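Local coordinates for myosin-2 (Saccharomyces cerevisiae, PDB 6IXO), which carries organelles and other cargo along actin cables in yeast, gripping cargo receptors through the globular tail domain from which this chain comes, at residues Y262-L267 with H285-A290; N176-S181 with A239-E244; T232-V237 with H274-G279. One frame throughout, in Å; residues are numbered along the deposited sequence.

All three contacts are buried and apolar, and all lie in the helical globular tail. Contact 1 and contact 2 are helix-on-helix packing, their centres about 10 Å apart; contact 3 sets a helix against an irregular loop and buries the least surface. Helix 223-247 serves both contact 2 and contact 3, while helix 254-273 supplies one side of contact 1 and leads into the loop of contact 3. Contact 1 rests on branched aliphatic carbons and contact 2 on valines round a cysteine sulfur. Contact 3 joins leucine ends, and its loop begins at a partly exposed histidine that holds a sulfate.

Contact 1: residues Y262-L267 with H285-A290; sequences YNVTRL and HLIQTA
The carbonyl O of His285, at the start of the turn whose Leu286 and Ile287 meet Val264, is gripped twice by one residue. Thr289 gives it the usual helical bond from its N (3.0 Å to His285 O) and a second from its hydroxyl, with OG1 2.7 Å from His285 O. The hydroxyl bond approaches at a C=O...donor angle of 158° and is tilted 21° from the carbonyl plane. The threonine hydroxyl thus finds its acceptor within its own helix. Between the helices the chemistry is wholly apolar. Val264 sends both methyls forward and divides them between two neighbours. CG1, anti to the backbone N (chi1 -178°), comes 3.6 Å from CG1 of Ile287, in the middle of that longer chain. CG2 lies 3.9 Å from Leu286 CB, close to the root of the leucine, whose branched end goes on to Cys241 and Leu245 of helix 223-247. The side chains cross obliquely, and the valine sits over the junction between two consecutive residues. The nearest CA atoms across the contact, those of Val264 and Ile287, are 6.7 Å apart. Helix 223-247 also meets the first turn of helix 284-294: Asp238 accepts from His285 ND1 and from the backbone N of Leu286, placing a carboxylate where it would probably be favoured by the helix dipole. On the other helix, Asn263 ND2 bonds to Val178 O, tying it to the end of helix 134-180. Helix 254-273 thus packs against helix 284-294 in a compact helix-helix interface within the DIL domain of a class V myosin tail.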
ATOM      1  N   TYR A 262      11.922  10.281 -21.025  1.00 28.12           N
ATOM      2  CA  TYR A 262      12.765   9.138 -20.629  1.00 29.24           C
ATOM      3  C   TYR A 262      12.460   8.745 -19.175  1.00 33.95           C
ATOM      4  O   TYR A 262      12.394   7.555 -18.848  1.00 34.88           O
ATOM      5  CB  TYR A 262      14.254   9.461 -20.771  1.00 31.58           C
ATOM      6  CG  TYR A 262      14.739   9.597 -22.199  1.00 30.56           C
ATOM      7  CD1 TYR A 262      13.937   9.221 -23.265  1.00 27.68           C
ATOM      8  CD2 TYR A 262      16.009  10.118 -22.474  1.00 36.34           C
ATOM      9  CE1 TYR A 262      14.409   9.344 -24.598  1.00 30.61           C
ATOM     10  CE2 TYR A 262      16.473  10.266 -23.773  1.00 37.64           C
ATOM     11  CZ  TYR A 262      15.679   9.875 -24.844  1.00 30.73           C
ATOM     12  OH  TYR A 262      16.173   9.986 -26.147  1.00 33.28           O
ATOM     13  N   ASN A 263      12.278   9.734 -18.304  1.00 28.86           N
ATOM     14  CA  ASN A 263      11.926   9.400 -16.905  1.00 28.51           C
ATOM     15  C   ASN A 263      10.616   8.630 -16.777  1.00 30.52           C
ATOM     16  O   ASN A 263      10.525   7.545 -16.128  1.00 29.78           O
ATOM     17  CB  ASN A 263      11.855  10.693 -16.091  1.00 32.48           C
ATOM     18  CG  ASN A 263      13.214  11.301 -15.847  1.00 31.95           C
ATOM     19  OD1 ASN A 263      14.244  10.653 -16.102  1.00 36.40           O
ATOM     20  ND2 ASN A 263      13.242  12.567 -15.323  1.00 28.73           N
ATOM     21  N   VAL A 264       9.575   9.173 -17.381  1.00 26.31           N
ATOM     22  CA  VAL A 264       8.245   8.583 -17.324  1.00 28.73           C
ATOM     23  C   VAL A 264       8.133   7.232 -18.039  1.00 34.51           C
ATOM     24  O   VAL A 264       7.464   6.288 -17.557  1.00 36.40           O
ATOM     25  CB  VAL A 264       7.203   9.567 -17.928  1.00 32.96           C
ATOM     26  CG1 VAL A 264       5.806   9.020 -17.836  1.00 37.12           C
ATOM     27  CG2 VAL A 264       7.265  10.867 -17.154  1.00 36.01           C
ATOM     28  N   THR A 265       8.770   7.117 -19.204  1.00 29.61           N
ATOM     29  CA  THR A 265       8.698   5.866 -19.938  1.00 24.76           C
ATOM     30  C   THR A 265       9.297   4.755 -19.087  1.00 31.40           C
ATOM     31  O   THR A 265       8.803   3.617 -19.094  1.00 32.04           O
ATOM     32  CB  THR A 265       9.456   5.969 -21.293  1.00 28.77           C
ATOM     33  OG1 THR A 265       8.843   7.019 -22.046  1.00 31.02           O
ATOM     34  CG2 THR A 265       9.375   4.658 -22.089  1.00 33.17           C
ATOM     35  N   ARG A 266      10.358   5.039 -18.349  1.00 29.90           N
ATOM     36  CA  ARG A 266      10.972   3.963 -17.562  0.57 33.32           C
ATOM     37  C   ARG A 266       9.969   3.436 -16.527  1.00 32.72           C
ATOM     38  O   ARG A 266       9.902   2.247 -16.264  1.00 35.07           O
ATOM     39  CB  ARG A 266      12.247   4.440 -16.876  0.57 31.98           C
ATOM     40  CG  ARG A 266      13.433   4.656 -17.856  0.57 37.71           C
ATOM     41  CD  ARG A 266      14.557   5.465 -17.194  0.57 40.23           C
ATOM     42  NE  ARG A 266      15.191   4.764 -16.069  0.57 46.95           N
ATOM     43  CZ  ARG A 266      16.138   5.304 -15.305  0.57 45.21           C
ATOM     44  NH1 ARG A 266      16.570   6.538 -15.551  0.57 44.79           N
ATOM     45  NH2 ARG A 266      16.663   4.613 -14.307  0.57 47.33           N
ATOM     46  N   LEU A 267       9.187   4.329 -15.958  1.00 27.45           N
ATOM     47  CA  LEU A 267       8.215   3.921 -14.937  1.00 29.85           C
ATOM     48  C   LEU A 267       7.088   3.161 -15.613  1.00 32.71           C
ATOM     49  O   LEU A 267       6.635   2.121 -15.138  1.00 30.25           O
ATOM     50  CB  LEU A 267       7.690   5.143 -14.170  1.00 29.62           C
ATOM     51  CG  LEU A 267       6.851   4.846 -12.921  1.00 38.45           C
ATOM     52  CD1 LEU A 267       7.573   3.880 -11.935  1.00 33.03           C
ATOM     53  CD2 LEU A 267       6.540   6.178 -12.235  1.00 36.63           C
ATOM     54  N   HIS A 285      -1.073  12.193 -17.423  1.00 27.82           N
ATOM     55  CA  HIS A 285      -0.826  13.632 -17.464  1.00 28.77           C
ATOM     56  C   HIS A 285       0.618  13.910 -17.700  1.00 31.25           C
ATOM     57  O   HIS A 285       0.946  14.883 -18.386  1.00 27.21           O
ATOM     58  CB  HIS A 285      -1.284  14.326 -16.169  1.00 31.27           C
ATOM     59  CG  HIS A 285      -2.745  14.153 -15.899  1.00 32.53           C
ATOM     60  ND1 HIS A 285      -3.241  13.185 -15.039  1.00 36.93           N
ATOM     61  CD2 HIS A 285      -3.826  14.789 -16.411  1.00 34.59           C
ATOM     62  CE1 HIS A 285      -4.559  13.252 -15.011  1.00 40.04           C
ATOM     63  NE2 HIS A 285      -4.944  14.219 -15.831  1.00 38.70           N
ATOM     64  N   LEU A 286       1.485  13.120 -17.076  1.00 22.88           N
ATOM     65  CA  LEU A 286       2.940  13.242 -17.332  1.00 27.67           C
ATOM     66  C   LEU A 286       3.285  12.827 -18.761  1.00 30.73           C
ATOM     67  O   LEU A 286       4.063  13.499 -19.485  1.00 28.22           O
ATOM     68  CB  LEU A 286       3.737  12.370 -16.354  1.00 26.28           C
ATOM     69  CG  LEU A 286       3.666  12.866 -14.919  1.00 26.27           C
ATOM     70  CD1 LEU A 286       4.402  11.875 -14.035  1.00 23.07           C
ATOM     71  CD2 LEU A 286       4.360  14.271 -14.877  1.00 25.19           C
ATOM     72  N   ILE A 287       2.705  11.718 -19.199  1.00 26.37           N
ATOM     73  CA  ILE A 287       3.022  11.258 -20.571  1.00 27.36           C
ATOM     74  C   ILE A 287       2.589  12.351 -21.592  1.00 33.66           C
ATOM     75  O   ILE A 287       3.327  12.723 -22.535  1.00 30.25           O
ATOM     76  CB  ILE A 287       2.326   9.908 -20.865  1.00 29.05           C
ATOM     77  CG1 ILE A 287       2.991   8.796 -20.034  1.00 31.78           C
ATOM     78  CG2 ILE A 287       2.273   9.589 -22.417  1.00 29.72           C
ATOM     79  CD1 ILE A 287       2.185   7.441 -20.015  1.00 32.84           C
ATOM     80  N   GLN A 288       1.383  12.866 -21.412  1.00 29.47           N
ATOM     81  CA  GLN A 288       0.867  13.827 -22.394  1.00 32.04           C
ATOM     82  C   GLN A 288       1.626  15.161 -22.297  1.00 31.33           C
ATOM     83  O   GLN A 288       1.775  15.867 -23.280  1.00 30.83           O
ATOM     84  CB  GLN A 288      -0.632  14.024 -22.185  1.00 33.64           C
ATOM     85  CG  GLN A 288      -1.467  12.845 -22.729  1.00 36.81           C
ATOM     86  CD  GLN A 288      -2.932  12.922 -22.310  1.00 39.91           C
ATOM     87  OE1 GLN A 288      -3.482  14.013 -22.157  1.00 40.02           O
ATOM     88  NE2 GLN A 288      -3.568  11.749 -22.104  1.00 34.76           N
ATOM     89  N   THR A 289       2.086  15.514 -21.103  1.00 31.00           N
ATOM     90  CA  THR A 289       2.912  16.725 -20.984  1.00 28.30           C
ATOM     91  C   THR A 289       4.225  16.584 -21.747  1.00 27.94           C
ATOM     92  O   THR A 289       4.641  17.503 -22.506  1.00 27.46           O
ATOM     93  CB  THR A 289       3.178  17.040 -19.516  1.00 30.18           C
ATOM     94  OG1 THR A 289       1.923  17.358 -18.926  1.00 28.53           O
ATOM     95  CG2 THR A 289       4.148  18.253 -19.332  1.00 24.76           C
ATOM     96  N   ALA A 290       4.883  15.443 -21.560  1.00 27.84           N
ATOM     97  CA  ALA A 290       6.107  15.142 -22.318  1.00 31.02           C
ATOM     98  C   ALA A 290       5.861  15.253 -23.803  1.00 29.13           C
ATOM     99  O   ALA A 290       6.696  15.808 -24.560  1.00 28.94           O
ATOM    100  CB  ALA A 290       6.626  13.735 -21.949  1.00 28.97           C
TER

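Contact 2: residues N176-S181 with A239-E244; sequences NAVVIS and AICFNE
Beside Cys241, the residue that meets Val178 and Val179, stands the ring of Phe242, whose CB leaves the backbone away from segment 176-181. Asn243 OD1 lies at the edge of that ring and in its plane, 3.7 Å from Phe242 CD2, and the ring also packs on Thr289, Leu313 and Ile370. The contact proper is made on another side of the helix. Cys241 points its sulfur at Val178: SG is 3.7 Å from Val178 CB, with both valine methyls only slightly farther off, so the thiol sits against the fork of the branch. With SG anti to the carbonyl carbon (chi1 -68°), the sulfur swings to Val178 and bares CB to the next valine. Val179 uses a single methyl there, its CG2 3.7 Å from Cys241 CB and equally close to Cys241 O, resting on both side chain and backbone. This is close packing of the end of the long helix 134-180 on helix 223-247 in the all-helical cargo-binding tail, with the CA atoms of Val179 and Cys241 only 6.4 Å apart. Leu286 of helix 284-294 touches both Val178 and Cys241, making a three-helix junction. The long helix finishes in a widened, pi-type turn: Asn176 O accepts from Ile180 N and, at 2.7 Å, from Ser181 N. Ser181 is the first residue to leave helical angles, and its OG folds back to Ala177 O at 2.7 Å, meeting that carbonyl at a bent C=O...donor angle of 122°.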
ATOM      1  N   ASN A 176      11.634  15.187  -7.348  1.00 31.49           N
ATOM      2  CA  ASN A 176      12.987  15.434  -7.829  1.00 36.33           C
ATOM      3  C   ASN A 176      13.350  14.421  -8.945  1.00 27.57           C
ATOM      4  O   ASN A 176      13.929  14.772  -9.955  1.00 31.16           O
ATOM      5  CB  ASN A 176      14.003  15.341  -6.693  1.00 47.37           C
ATOM      6  CG  ASN A 176      15.379  15.868  -7.108  1.00 67.38           C
ATOM      7  OD1 ASN A 176      16.316  15.106  -7.364  1.00 78.00           O
ATOM      8  ND2 ASN A 176      15.487  17.179  -7.202  1.00 74.87           N
ATOM      9  N   ALA A 177      12.997  13.157  -8.729  1.00 30.15           N
ATOM     10  CA  ALA A 177      13.367  12.109  -9.690  1.00 30.29           C
ATOM     11  C   ALA A 177      12.710  12.310 -11.063  1.00 27.93           C
ATOM     12  O   ALA A 177      13.365  12.192 -12.103  1.00 31.73           O
ATOM     13  CB  ALA A 177      12.978  10.741  -9.116  1.00 27.36           C
ATOM     14  N   VAL A 178      11.410  12.584 -11.075  1.00 26.97           N
ATOM     15  CA  VAL A 178      10.674  12.699 -12.339  1.00 29.37           C
ATOM     16  C   VAL A 178      10.889  14.059 -13.008  1.00 30.82           C
ATOM     17  O   VAL A 178      11.180  14.132 -14.189  1.00 33.30           O
ATOM     18  CB  VAL A 178       9.171  12.455 -12.109  1.00 27.26           C
ATOM     19  CG1 VAL A 178       8.343  12.743 -13.352  1.00 29.42           C
ATOM     20  CG2 VAL A 178       8.929  10.981 -11.620  1.00 24.80           C
ATOM     21  N   VAL A 179      10.742  15.131 -12.220  1.00 27.42           N
ATOM     22  CA  VAL A 179      10.667  16.491 -12.773  1.00 28.20           C
ATOM     23  C   VAL A 179      12.031  17.144 -12.920  1.00 29.82           C
ATOM     24  O   VAL A 179      12.310  17.821 -13.899  1.00 34.64           O
ATOM     25  CB  VAL A 179       9.739  17.367 -11.882  1.00 34.19           C
ATOM     26  CG1 VAL A 179       9.672  18.796 -12.397  1.00 30.83           C
ATOM     27  CG2 VAL A 179       8.322  16.770 -11.877  1.00 29.40           C
ATOM     28  N   ILE A 180      12.887  16.949 -11.938  1.00 34.26           N
ATOM     29  CA  ILE A 180      14.127  17.716 -11.858  1.00 30.58           C
ATOM     30  C   ILE A 180      15.364  16.932 -12.329  1.00 36.63           C
ATOM     31  O   ILE A 180      16.174  17.474 -13.068  1.00 36.91           O
ATOM     32  CB  ILE A 180      14.392  18.204 -10.387  1.00 35.39           C
ATOM     33  CG1 ILE A 180      13.235  19.071  -9.887  1.00 35.71           C
ATOM     34  CG2 ILE A 180      15.737  18.968 -10.298  1.00 44.97           C
ATOM     35  CD1 ILE A 180      13.109  20.418 -10.646  1.00 47.97           C
ATOM     36  N   SER A 181      15.541  15.686 -11.863  1.00 37.64           N
ATOM     37  CA  SER A 181      16.774  14.925 -12.173  1.00 37.13           C
ATOM     38  C   SER A 181      16.912  14.697 -13.677  1.00 46.88           C
ATOM     39  O   SER A 181      15.934  14.433 -14.378  1.00 38.69           O
ATOM     40  CB  SER A 181      16.831  13.559 -11.469  1.00 38.45           C
ATOM     41  OG  SER A 181      16.052  12.597 -12.166  1.00 43.63           O
ATOM     42  N   ALA A 239      -0.119  13.171 -10.352  1.00 22.15           N
ATOM     43  CA  ALA A 239      -0.743  14.443  -9.932  1.00 23.64           C
ATOM     44  C   ALA A 239       0.311  15.395  -9.409  1.00 26.53           C
ATOM     45  O   ALA A 239       0.412  16.551  -9.879  1.00 25.68           O
ATOM     46  CB  ALA A 239      -1.860  14.189  -8.788  1.00 24.64           C
ATOM     47  N   ILE A 240       1.130  14.918  -8.464  1.00 25.03           N
ATOM     48  CA  ILE A 240       2.021  15.854  -7.763  1.00 27.53           C
ATOM     49  C   ILE A 240       3.146  16.302  -8.712  1.00 27.38           C
ATOM     50  O   ILE A 240       3.586  17.454  -8.640  1.00 26.95           O
ATOM     51  CB  ILE A 240       2.658  15.253  -6.468  1.00 25.51           C
ATOM     52  CG1 ILE A 240       3.591  14.090  -6.797  1.00 27.32           C
ATOM     53  CG2 ILE A 240       1.551  14.882  -5.429  1.00 24.76           C
ATOM     54  CD1 ILE A 240       4.346  13.563  -5.531  1.00 34.30           C
ATOM     55  N   CYS A 241       3.618  15.405  -9.595  1.00 24.12           N
ATOM     56  CA  CYS A 241       4.669  15.856 -10.565  1.00 24.16           C
ATOM     57  C   CYS A 241       4.105  16.803 -11.628  1.00 27.43           C
ATOM     58  O   CYS A 241       4.763  17.796 -12.014  1.00 25.74           O
ATOM     59  CB  CYS A 241       5.332  14.657 -11.258  1.00 22.79           C
ATOM     60  SG  CYS A 241       6.311  13.711 -10.044  1.00 26.04           S
ATOM     61  N   PHE A 242       2.913  16.498 -12.128  1.00 24.57           N
ATOM     62  CA  PHE A 242       2.257  17.395 -13.081  1.00 28.44           C
ATOM     63  C   PHE A 242       2.114  18.812 -12.492  1.00 27.72           C
ATOM     64  O   PHE A 242       2.405  19.830 -13.152  1.00 27.53           O
ATOM     65  CB  PHE A 242       0.866  16.867 -13.476  1.00 22.77           C
ATOM     66  CG  PHE A 242       0.133  17.794 -14.426  1.00 26.50           C
ATOM     67  CD1 PHE A 242       0.380  17.739 -15.801  1.00 27.68           C
ATOM     68  CD2 PHE A 242      -0.765  18.765 -13.933  1.00 27.79           C
ATOM     69  CE1 PHE A 242      -0.281  18.620 -16.709  1.00 28.91           C
ATOM     70  CE2 PHE A 242      -1.438  19.668 -14.831  1.00 29.39           C
ATOM     71  CZ  PHE A 242      -1.181  19.582 -16.225  1.00 27.35           C
ATOM     72  N   ASN A 243       1.643  18.871 -11.254  1.00 27.27           N
ATOM     73  CA  ASN A 243       1.393  20.141 -10.614  1.00 24.52           C
ATOM     74  C   ASN A 243       2.692  20.921 -10.508  1.00 30.97           C
ATOM     75  O   ASN A 243       2.696  22.122 -10.690  1.00 30.66           O
ATOM     76  CB  ASN A 243       0.766  19.954  -9.234  1.00 24.61           C
ATOM     77  CG  ASN A 243      -0.680  19.420  -9.311  1.00 30.30           C
ATOM     78  OD1 ASN A 243      -1.308  19.430 -10.381  1.00 26.30           O
ATOM     79  ND2 ASN A 243      -1.222  19.011  -8.166  1.00 25.45           N
ATOM     80  N   GLU A 244       3.799  20.248 -10.232  1.00 26.89           N
ATOM     81  CA  GLU A 244       5.077  20.973 -10.164  1.00 29.76           C
ATOM     82  C   GLU A 244       5.462  21.463 -11.540  1.00 31.89           C
ATOM     83  O   GLU A 244       5.933  22.608 -11.707  1.00 30.72           O
ATOM     84  CB  GLU A 244       6.196  20.090  -9.600  1.00 30.78           C
ATOM     85  CG  GLU A 244       6.022  19.790  -8.083  1.00 28.29           C
ATOM     86  CD  GLU A 244       6.135  21.042  -7.232  1.00 39.50           C
ATOM     87  OE1 GLU A 244       6.910  21.974  -7.586  1.00 35.73           O
ATOM     88  OE2 GLU A 244       5.434  21.112  -6.203  1.00 40.60           O
TER

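Contact 3: residues T232-V237 with H274-G279; sequences TLLNYV and HGLTDG. With SO4 (sulfate ion), chain B.
Leu234 and Leu276 meet end to end, CD1 of Leu234 lying 3.8 Å from CD1 of Leu276. The same Leu234 methyl rests 4.2 Å from Gly279 CA, so one branch serves both the middle and the end of the loop. Leu234 CG stands anti to the carbonyl carbon (chi1 -68°), which carries the branch out from helix 223-247 to the loop. At the loop's other end, His274 NE2 donates to O4 of a sulfate ion, probably picked up during crystallisation. The bond is short (2.6 Å from His274 NE2 to sulfate O4) and nearly straight, 170° at the hydrogen, with the sulfur in the ring plane at its edge. Behind it, ND1 is bonded to Trp270 O, the Trp270 ring stacks on the imidazole, and Tyr213 meets it edge-to-face; with both nitrogens engaged, the ring may well be cationic. Putting an alanine at His274 would probably leave the sulfate without this N-H donor and Trp270 without its stacking partner. Farther along, Asp278, though poorly ordered, has OD1 bonded to His227 NE2 of helix 223-247. Phe209 of helix 202-218 and Leu267 and Cys271 of helix 254-273 pack around Leu234, and Leu276 also lies against Phe226 and Val230, so the loop closes over the groove where these helices meet.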
ATOM      1  N   THR A 232      -2.832   3.403  -6.947  1.00 26.67           N
ATOM      2  CA  THR A 232      -2.996   4.614  -6.091  1.00 25.46           C
ATOM      3  C   THR A 232      -1.711   5.440  -6.106  1.00 27.96           C
ATOM      4  O   THR A 232      -1.732   6.664  -6.279  1.00 24.94           O
ATOM      5  CB  THR A 232      -3.354   4.236  -4.628  1.00 27.05           C
ATOM      6  OG1 THR A 232      -4.605   3.556  -4.618  1.00 27.69           O
ATOM      7  CG2 THR A 232      -3.463   5.499  -3.728  1.00 28.43           C
ATOM      8  N   LEU A 233      -0.575   4.774  -5.997  1.00 23.97           N
ATOM      9  CA  LEU A 233       0.685   5.527  -5.931  1.00 24.97           C
ATOM     10  C   LEU A 233       1.088   6.168  -7.274  1.00 25.74           C
ATOM     11  O   LEU A 233       1.620   7.294  -7.297  1.00 24.53           O
ATOM     12  CB  LEU A 233       1.814   4.623  -5.435  1.00 23.75           C
ATOM     13  CG  LEU A 233       1.616   4.192  -3.958  1.00 26.72           C
ATOM     14  CD1 LEU A 233       2.720   3.234  -3.530  1.00 21.76           C
ATOM     15  CD2 LEU A 233       1.539   5.390  -2.945  1.00 28.37           C
ATOM     16  N   LEU A 234       0.870   5.451  -8.372  1.00 25.11           N
ATOM     17  CA  LEU A 234       1.153   6.004  -9.706  1.00 29.41           C
ATOM     18  C   LEU A 234       0.286   7.221 -10.011  1.00 25.63           C
ATOM     19  O   LEU A 234       0.769   8.236 -10.541  1.00 24.95           O
ATOM     20  CB  LEU A 234       0.915   4.939 -10.790  1.00 26.11           C
ATOM     21  CG  LEU A 234       1.921   3.791 -10.751  1.00 27.24           C
ATOM     22  CD1 LEU A 234       1.488   2.689 -11.703  1.00 31.61           C
ATOM     23  CD2 LEU A 234       3.364   4.289 -11.086  1.00 28.86           C
ATOM     24  N   ASN A 235      -1.015   7.114  -9.735  1.00 21.31           N
ATOM     25  CA  ASN A 235      -1.894   8.287  -9.885  1.00 26.99           C
ATOM     26  C   ASN A 235      -1.391   9.479  -9.087  1.00 30.60           C
ATOM     27  O   ASN A 235      -1.470  10.650  -9.547  1.00 27.16           O
ATOM     28  CB  ASN A 235      -3.325   7.986  -9.448  1.00 28.00           C
ATOM     29  CG  ASN A 235      -4.081   7.209 -10.501  1.00 37.24           C
ATOM     30  OD1 ASN A 235      -3.944   7.502 -11.670  1.00 39.02           O
ATOM     31  ND2 ASN A 235      -4.913   6.243 -10.082  1.00 36.87           N
ATOM     32  N   TYR A 236      -0.908   9.167  -7.891  1.00 28.70           N
ATOM     33  CA  TYR A 236      -0.371  10.163  -6.973  1.00 27.65           C
ATOM     34  C   TYR A 236       0.882  10.826  -7.581  1.00 27.10           C
ATOM     35  O   TYR A 236       0.998  12.042  -7.617  1.00 25.36           O
ATOM     36  CB  TYR A 236       0.004   9.531  -5.636  1.00 24.69           C
ATOM     37  CG  TYR A 236       0.319  10.573  -4.564  1.00 24.19           C
ATOM     38  CD1 TYR A 236      -0.708  11.294  -3.949  1.00 25.26           C
ATOM     39  CD2 TYR A 236       1.627  10.793  -4.140  1.00 23.97           C
ATOM     40  CE1 TYR A 236      -0.427  12.268  -2.939  1.00 28.86           C
ATOM     41  CE2 TYR A 236       1.930  11.727  -3.092  1.00 21.99           C
ATOM     42  CZ  TYR A 236       0.903  12.472  -2.543  1.00 27.11           C
ATOM     43  OH  TYR A 236       1.188  13.353  -1.535  1.00 33.30           O
ATOM     44  N   VAL A 237       1.823  10.009  -8.021  1.00 22.74           N
ATOM     45  CA  VAL A 237       3.029  10.546  -8.686  1.00 22.03           C
ATOM     46  C   VAL A 237       2.638  11.447  -9.871  1.00 26.87           C
ATOM     47  O   VAL A 237       3.171  12.535 -10.063  1.00 24.52           O
ATOM     48  CB  VAL A 237       3.914   9.383  -9.163  1.00 26.60           C
ATOM     49  CG1 VAL A 237       4.951   9.853 -10.180  1.00 27.57           C
ATOM     50  CG2 VAL A 237       4.571   8.687  -7.943  1.00 26.54           C
ATOM     51  N   HIS A 274       5.563  -5.831 -14.640  1.00 40.59           N
ATOM     52  CA  HIS A 274       5.257  -6.168 -13.246  1.00 44.88           C
ATOM     53  C   HIS A 274       3.780  -6.295 -12.997  1.00 49.97           C
ATOM     54  O   HIS A 274       3.301  -6.005 -11.910  1.00 50.24           O
ATOM     55  CB  HIS A 274       5.882  -5.129 -12.310  1.00 36.46           C
ATOM     56  CG  HIS A 274       7.359  -5.282 -12.222  1.00 42.87           C
ATOM     57  ND1 HIS A 274       8.215  -4.769 -13.172  1.00 38.92           N
ATOM     58  CD2 HIS A 274       8.119  -6.027 -11.387  1.00 45.58           C
ATOM     59  CE1 HIS A 274       9.454  -5.146 -12.892  1.00 42.55           C
ATOM     60  NE2 HIS A 274       9.422  -5.905 -11.808  1.00 45.06           N
ATOM     61  N   GLY A 275       3.057  -6.732 -14.016  1.00 49.79           N
ATOM     62  CA  GLY A 275       1.683  -7.147 -13.802  1.00 59.03           C
ATOM     63  C   GLY A 275       0.613  -6.098 -14.026  1.00 61.84           C
ATOM     64  O   GLY A 275      -0.573  -6.396 -13.964  1.00 67.64           O
ATOM     65  N   LEU A 276       1.001  -4.863 -14.286  1.00 48.59           N
ATOM     66  CA  LEU A 276      -0.018  -3.859 -14.496  1.00 52.56           C
ATOM     67  C   LEU A 276      -0.294  -3.681 -15.974  1.00 60.88           C
ATOM     68  O   LEU A 276       0.610  -3.749 -16.790  1.00 62.39           O
ATOM     69  CB  LEU A 276       0.404  -2.531 -13.888  1.00 48.28           C
ATOM     70  CG  LEU A 276       0.771  -2.476 -12.409  1.00 53.84           C
ATOM     71  CD1 LEU A 276       0.806  -1.037 -12.068  1.00 58.59           C
ATOM     72  CD2 LEU A 276      -0.252  -3.184 -11.556  1.00 56.38           C
ATOM     73  N   THR A 277      -1.543  -3.430 -16.323  1.00 64.20           N
ATOM     74  CA  THR A 277      -1.871  -3.127 -17.706  1.00 67.25           C
ATOM     75  C   THR A 277      -2.421  -1.709 -17.792  1.00 67.72           C
ATOM     76  O   THR A 277      -2.671  -1.191 -18.879  1.00 83.02           O
ATOM     77  CB  THR A 277      -2.885  -4.129 -18.277  1.00 70.72           C
ATOM     78  OG1 THR A 277      -3.910  -4.363 -17.303  1.00 71.89           O
ATOM     79  CG2 THR A 277      -2.197  -5.452 -18.605  1.00 68.93           C
ATOM     80  N   ASP A 278      -2.584  -1.078 -16.636  1.00 56.03           N
ATOM     81  CA  ASP A 278      -3.174   0.260 -16.573  1.00 61.55           C
ATOM     82  C   ASP A 278      -2.190   1.331 -16.098  1.00 53.35           C
ATOM     83  O   ASP A 278      -2.581   2.475 -15.802  1.00 58.11           O
ATOM     84  CB  ASP A 278      -4.399   0.237 -15.659  1.00 75.73           C
ATOM     85  CG  ASP A 278      -4.240  -0.731 -14.502  1.00 85.76           C
ATOM     86  OD1 ASP A 278      -5.239  -1.387 -14.145  1.00 95.53           O
ATOM     87  OD2 ASP A 278      -3.120  -0.840 -13.956  1.00 81.06           O
ATOM     88  N   GLY A 279      -0.914   0.966 -16.015  1.00 44.96           N
ATOM     89  CA  GLY A 279       0.113   1.932 -15.638  1.00 44.86           C
ATOM     90  C   GLY A 279       0.133   3.132 -16.573  1.00 45.42           C
ATOM     91  O   GLY A 279       0.259   4.277 -16.140  1.00 47.74           O
TER
HETATM   92  S   SO4 B1601      12.712  -7.204 -11.322  1.00141.08           S
HETATM   93  O1  SO4 B1601      12.817  -6.170 -12.346  1.00143.34           O
HETATM   94  O2  SO4 B1601      13.658  -6.930 -10.242  1.00141.66           O
HETATM   95  O3  SO4 B1601      13.001  -8.505 -11.918  1.00144.01           O
HETATM   96  O4  SO4 B1601      11.360  -7.215 -10.779  1.00138.92           O